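Long-range contacts in putative CRISPR-associated endoribonuclease-like protein Cas6 (Pyrococcus furiosus, PDB 3UFC), which binds CRISPR RNA and probably takes part in CRISPR adaptive immunity against mobile genetic elements as a putative endoribonuclease-like Cas6 protein: residues 52-56 against 130-134; 189-193 against 203-207. All coordinates share one frame; numbering follows the deposited sequence.

Contact 1 brings the loop that follows strand 125-130 in the C-terminal Cas6 half (130-134) against the start of outer strand 53-59 of the N-terminal half (52-56), and contact 2 pairs two strands within the C-terminal half. Their centres are about 12 Å apart, yet they meet directly through 130-134. T130 OG1 lies 2.8 Å from M207 N and I134 O lies 2.9 Å from S205 N, both probable hydrogen bonds, while P133 CB packs 3.4 Å from T193 CG2. Contact 1 is central, about 2 Å from the centre of the chain to its own centre, against about 13 Å for contact 2. Segment 130-134 thus bridges the 203-207 strand and the other half of the protein.

Contact 1: 52-56 against 130-134; sequences WTFSR and TLSPI
S132 reaches over to the backbone of F54 and donates from OG to F54 O at 3.1 Å, coming from above the carbonyl plane, 37° out of it. Its CB lies 3.7 Å from S55 CA, and a chi1 of 53°, with OG between the backbone N and the carbonyl carbon, then directs the hydroxyl to F54 O. M236 N also hydrogen-bonds to S132 OG, so the buried hydroxyl is held from two residues. Two residues on from F54, R56 N donates to L131 O at 3.1 Å with an almost straight N-H...O angle of 178°. S55 presents its CB to the same segment, 3.6 Å from L131 CB, and donates from OG to O of the next residue, R56, at 2.8 Å; Y80 N also hydrogen-bonds to this OG. These contacts join the outer strand 53-59 of the five-stranded N-terminal sheet to the loop between strands 125-130 and 136-142, across the two ferredoxin-like halves expected of a Cas6 fold. The R56 chain is bent at chi2 and chi3, and its aliphatic start does the packing: CG lies 3.9 Å from P133 CD, the two side chains crossing at about a right angle. Its guanidinium end hydrogen-bonds through NH1 to N23 OD1 and through NH2 to F20 O. F54 directs its CB away from the loop, and its ring packs on L26 and Y27 of helix 23-37.

Contact 2: 189-193 against 203-207; sequences KFKPT and RGSLM
K191 and L206 form a hydrogen-bonded antiparallel pair, with K191 N donating to L206 O at 3.2 Å and L206 N to K191 O at 3.0 Å. Their side chains run side by side in the same direction, the lysine's first torsion (chi1 68°) setting CG beside L206 CB; the modelled approach is closer than usual van der Waals contact and doubtful in detail. T193 and G204 make the second such pair, and T193 CG2 lies 3.3 Å from G204 O. On the opposite face, the F190 ring meets S205 edge-on, CE1 being 3.3 Å from S205 OG and S205 CB lying in the ring plane. A chi1 of 166° swings CG of F190 away from its backbone N and leans the ring toward P192, whose N lies 3.7 Å above one face, offset toward the rim. R203 CA adds a C-H...O contact to T193 O at 3.3 Å. Further out, D150 OD1 accepts from R203 N, while Y152 and P153 pack on S205. Segments 189-193 and 203-207 run at 152° to each other within the beta hairpin of strands 183-197 and 200-213; 183-197 is an outer strand of the four-stranded sheet, and 200-213 lies between it and strand 125-130.

Contact 1: 52-56 against 130-134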
# COMPACT_ATOMS: atom_id res chain seq x y z
N TRP A 52 0.98 -0.43 8.55
CA TRP A 52 1.14 -1.48 7.55
C TRP A 52 0.72 -0.93 6.19
O TRP A 52 0.27 0.21 6.09
CB TRP A 52 0.27 -2.69 7.90
CG TRP A 52 -1.21 -2.41 7.87
CD1 TRP A 52 -1.88 -1.48 8.62
CD2 TRP A 52 -2.20 -3.06 7.06
NE1 TRP A 52 -3.23 -1.51 8.32
CE2 TRP A 52 -3.45 -2.47 7.37
CE3 TRP A 52 -2.16 -4.08 6.10
CZ2 TRP A 52 -4.65 -2.87 6.76
CZ3 TRP A 52 -3.35 -4.48 5.49
CH2 TRP A 52 -4.57 -3.87 5.82
N THR A 53 0.87 -1.75 5.16
CA THR A 53 0.49 -1.36 3.81
C THR A 53 0.12 -2.60 3.01
O THR A 53 0.39 -3.72 3.43
CB THR A 53 1.65 -0.64 3.08
OG1 THR A 53 1.23 -0.29 1.76
CG2 THR A 53 2.87 -1.55 2.97
N PHE A 54 -0.55 -2.38 1.88
CA PHE A 54 -0.86 -3.48 0.99
C PHE A 54 -0.91 -2.96 -0.44
O PHE A 54 -1.10 -1.77 -0.67
CB PHE A 54 -2.15 -4.24 1.39
CG PHE A 54 -3.44 -3.45 1.28
CD1 PHE A 54 -3.94 -2.75 2.37
CD2 PHE A 54 -4.20 -3.50 0.11
CE1 PHE A 54 -5.20 -2.13 2.32
CE2 PHE A 54 -5.46 -2.88 0.04
CZ PHE A 54 -5.96 -2.19 1.15
N SER A 55 -0.67 -3.87 -1.38
CA SER A 55 -0.64 -3.52 -2.79
C SER A 55 -2.02 -3.51 -3.43
O SER A 55 -3.03 -3.82 -2.80
CB SER A 55 0.20 -4.53 -3.55
OG SER A 55 -0.51 -5.77 -3.66
N ARG A 56 -2.03 -3.14 -4.70
CA ARG A 56 -3.25 -3.19 -5.47
C ARG A 56 -3.30 -4.67 -5.87
O ARG A 56 -2.29 -5.38 -5.75
CB ARG A 56 -3.13 -2.29 -6.71
CG ARG A 56 -3.25 -0.79 -6.41
CD ARG A 56 -4.71 -0.38 -6.27
NE ARG A 56 -5.40 -0.44 -7.55
CZ ARG A 56 -6.72 -0.36 -7.71
NH1 ARG A 56 -7.51 -0.20 -6.65
NH2 ARG A 56 -7.24 -0.46 -8.92
N THR A 130 6.68 0.84 -7.16
CA THR A 130 5.39 0.76 -6.49
C THR A 130 4.54 -0.46 -6.80
O THR A 130 4.45 -0.88 -7.95
CB THR A 130 4.52 2.02 -6.79
OG1 THR A 130 4.44 2.22 -8.20
CG2 THR A 130 5.13 3.25 -6.14
N LEU A 131 3.92 -1.01 -5.76
CA LEU A 131 3.00 -2.13 -5.89
C LEU A 131 1.60 -1.52 -5.68
O LEU A 131 0.58 -2.11 -6.03
CB LEU A 131 3.29 -3.21 -4.84
CG LEU A 131 4.64 -3.93 -5.05
CD1 LEU A 131 4.80 -5.02 -4.00
CD2 LEU A 131 4.70 -4.52 -6.46
N SER A 132 1.58 -0.34 -5.07
CA SER A 132 0.35 0.45 -4.86
C SER A 132 0.83 1.91 -4.93
O SER A 132 1.96 2.20 -4.54
CB SER A 132 -0.33 0.12 -3.52
OG SER A 132 0.52 0.22 -2.39
N PRO A 133 -0.01 2.82 -5.43
CA PRO A 133 0.33 4.25 -5.57
C PRO A 133 0.81 4.98 -4.32
O PRO A 133 0.27 4.79 -3.24
CB PRO A 133 -0.95 4.87 -6.14
CG PRO A 133 -1.66 3.72 -6.79
CD PRO A 133 -1.42 2.59 -5.81
N ILE A 134 1.82 5.82 -4.49
CA ILE A 134 2.34 6.60 -3.37
C ILE A 134 1.55 7.91 -3.29
O ILE A 134 1.42 8.64 -4.28
CB ILE A 134 3.85 6.88 -3.54
CG1 ILE A 134 4.63 5.60 -3.21
CG2 ILE A 134 4.29 8.02 -2.63
CD1 ILE A 134 6.13 5.71 -3.44

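Contact 2: 189-193 against 203-207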
# COMPACT_ATOMS: atom_id res chain seq x y z
N LYS A 189 10.64 6.39 -13.43
CA LYS A 189 9.42 6.17 -14.21
C LYS A 189 8.25 6.76 -13.43
O LYS A 189 8.26 6.75 -12.20
CB LYS A 189 9.17 4.68 -14.45
CG LYS A 189 10.28 3.96 -15.21
CD LYS A 189 9.95 2.47 -15.36
CE LYS A 189 11.09 1.70 -16.01
NZ LYS A 189 11.39 2.19 -17.38
N PHE A 190 7.23 7.25 -14.13
CA PHE A 190 6.09 7.85 -13.46
C PHE A 190 4.79 7.87 -14.26
O PHE A 190 4.79 8.08 -15.47
CB PHE A 190 6.42 9.29 -13.07
CG PHE A 190 5.22 10.12 -12.68
CD1 PHE A 190 4.63 9.96 -11.43
CD2 PHE A 190 4.67 11.02 -13.58
CE1 PHE A 190 3.50 10.69 -11.09
CE2 PHE A 190 3.54 11.76 -13.24
CZ PHE A 190 2.95 11.60 -12.00
N LYS A 191 3.68 7.64 -13.56
CA LYS A 191 2.35 7.68 -14.16
C LYS A 191 1.37 7.99 -13.02
O LYS A 191 1.35 7.29 -12.00
CB LYS A 191 1.99 6.36 -14.85
CG LYS A 191 1.80 5.19 -13.91
CD LYS A 191 0.44 4.54 -14.12
CE LYS A 191 0.31 3.89 -15.49
NZ LYS A 191 0.37 4.87 -16.60
N PRO A 192 0.55 9.04 -13.19
CA PRO A 192 -0.43 9.44 -12.18
C PRO A 192 -1.59 8.46 -12.10
O PRO A 192 -1.88 7.76 -13.06
CB PRO A 192 -0.88 10.81 -12.66
CG PRO A 192 -0.85 10.64 -14.14
CD PRO A 192 0.48 9.94 -14.36
N THR A 193 -2.25 8.43 -10.95
CA THR A 193 -3.38 7.54 -10.77
C THR A 193 -4.45 8.23 -9.94
O THR A 193 -4.16 9.17 -9.19
CB THR A 193 -2.97 6.23 -10.06
OG1 THR A 193 -4.03 5.28 -10.16
CG2 THR A 193 -2.67 6.50 -8.59
N ARG A 203 -5.45 10.80 -5.22
CA ARG A 203 -4.54 10.78 -6.36
C ARG A 203 -3.13 10.47 -5.88
O ARG A 203 -2.67 11.03 -4.89
CB ARG A 203 -4.57 12.12 -7.09
CG ARG A 203 -5.84 12.35 -7.89
CD ARG A 203 -5.97 13.80 -8.31
NE ARG A 203 -7.10 14.44 -7.64
CZ ARG A 203 -8.37 14.22 -7.97
NH1 ARG A 203 -8.67 13.40 -8.97
NH2 ARG A 203 -9.34 14.81 -7.29
N GLY A 204 -2.47 9.56 -6.58
CA GLY A 204 -1.12 9.18 -6.21
C GLY A 204 -0.25 8.90 -7.41
O GLY A 204 -0.64 9.14 -8.56
N SER A 205 0.93 8.35 -7.15
CA SER A 205 1.87 8.07 -8.22
C SER A 205 2.35 6.62 -8.26
O SER A 205 2.79 6.07 -7.25
CB SER A 205 3.09 8.97 -8.07
OG SER A 205 2.72 10.34 -7.95
N LEU A 206 2.23 6.01 -9.43
CA LEU A 206 2.76 4.67 -9.62
C LEU A 206 4.14 5.11 -10.08
O LEU A 206 4.26 5.94 -10.97
CB LEU A 206 2.00 3.93 -10.73
CG LEU A 206 0.66 3.34 -10.26
CD1 LEU A 206 -0.08 2.70 -11.42
CD2 LEU A 206 0.92 2.31 -9.16
N MET A 207 5.20 4.60 -9.46
CA MET A 207 6.51 5.08 -9.85
C MET A 207 7.69 4.18 -9.51
O MET A 207 7.60 3.30 -8.65
CB MET A 207 6.74 6.45 -9.20
CG MET A 207 6.59 6.46 -7.67
SD MET A 207 6.47 8.11 -6.84
CE MET A 207 8.20 8.54 -6.68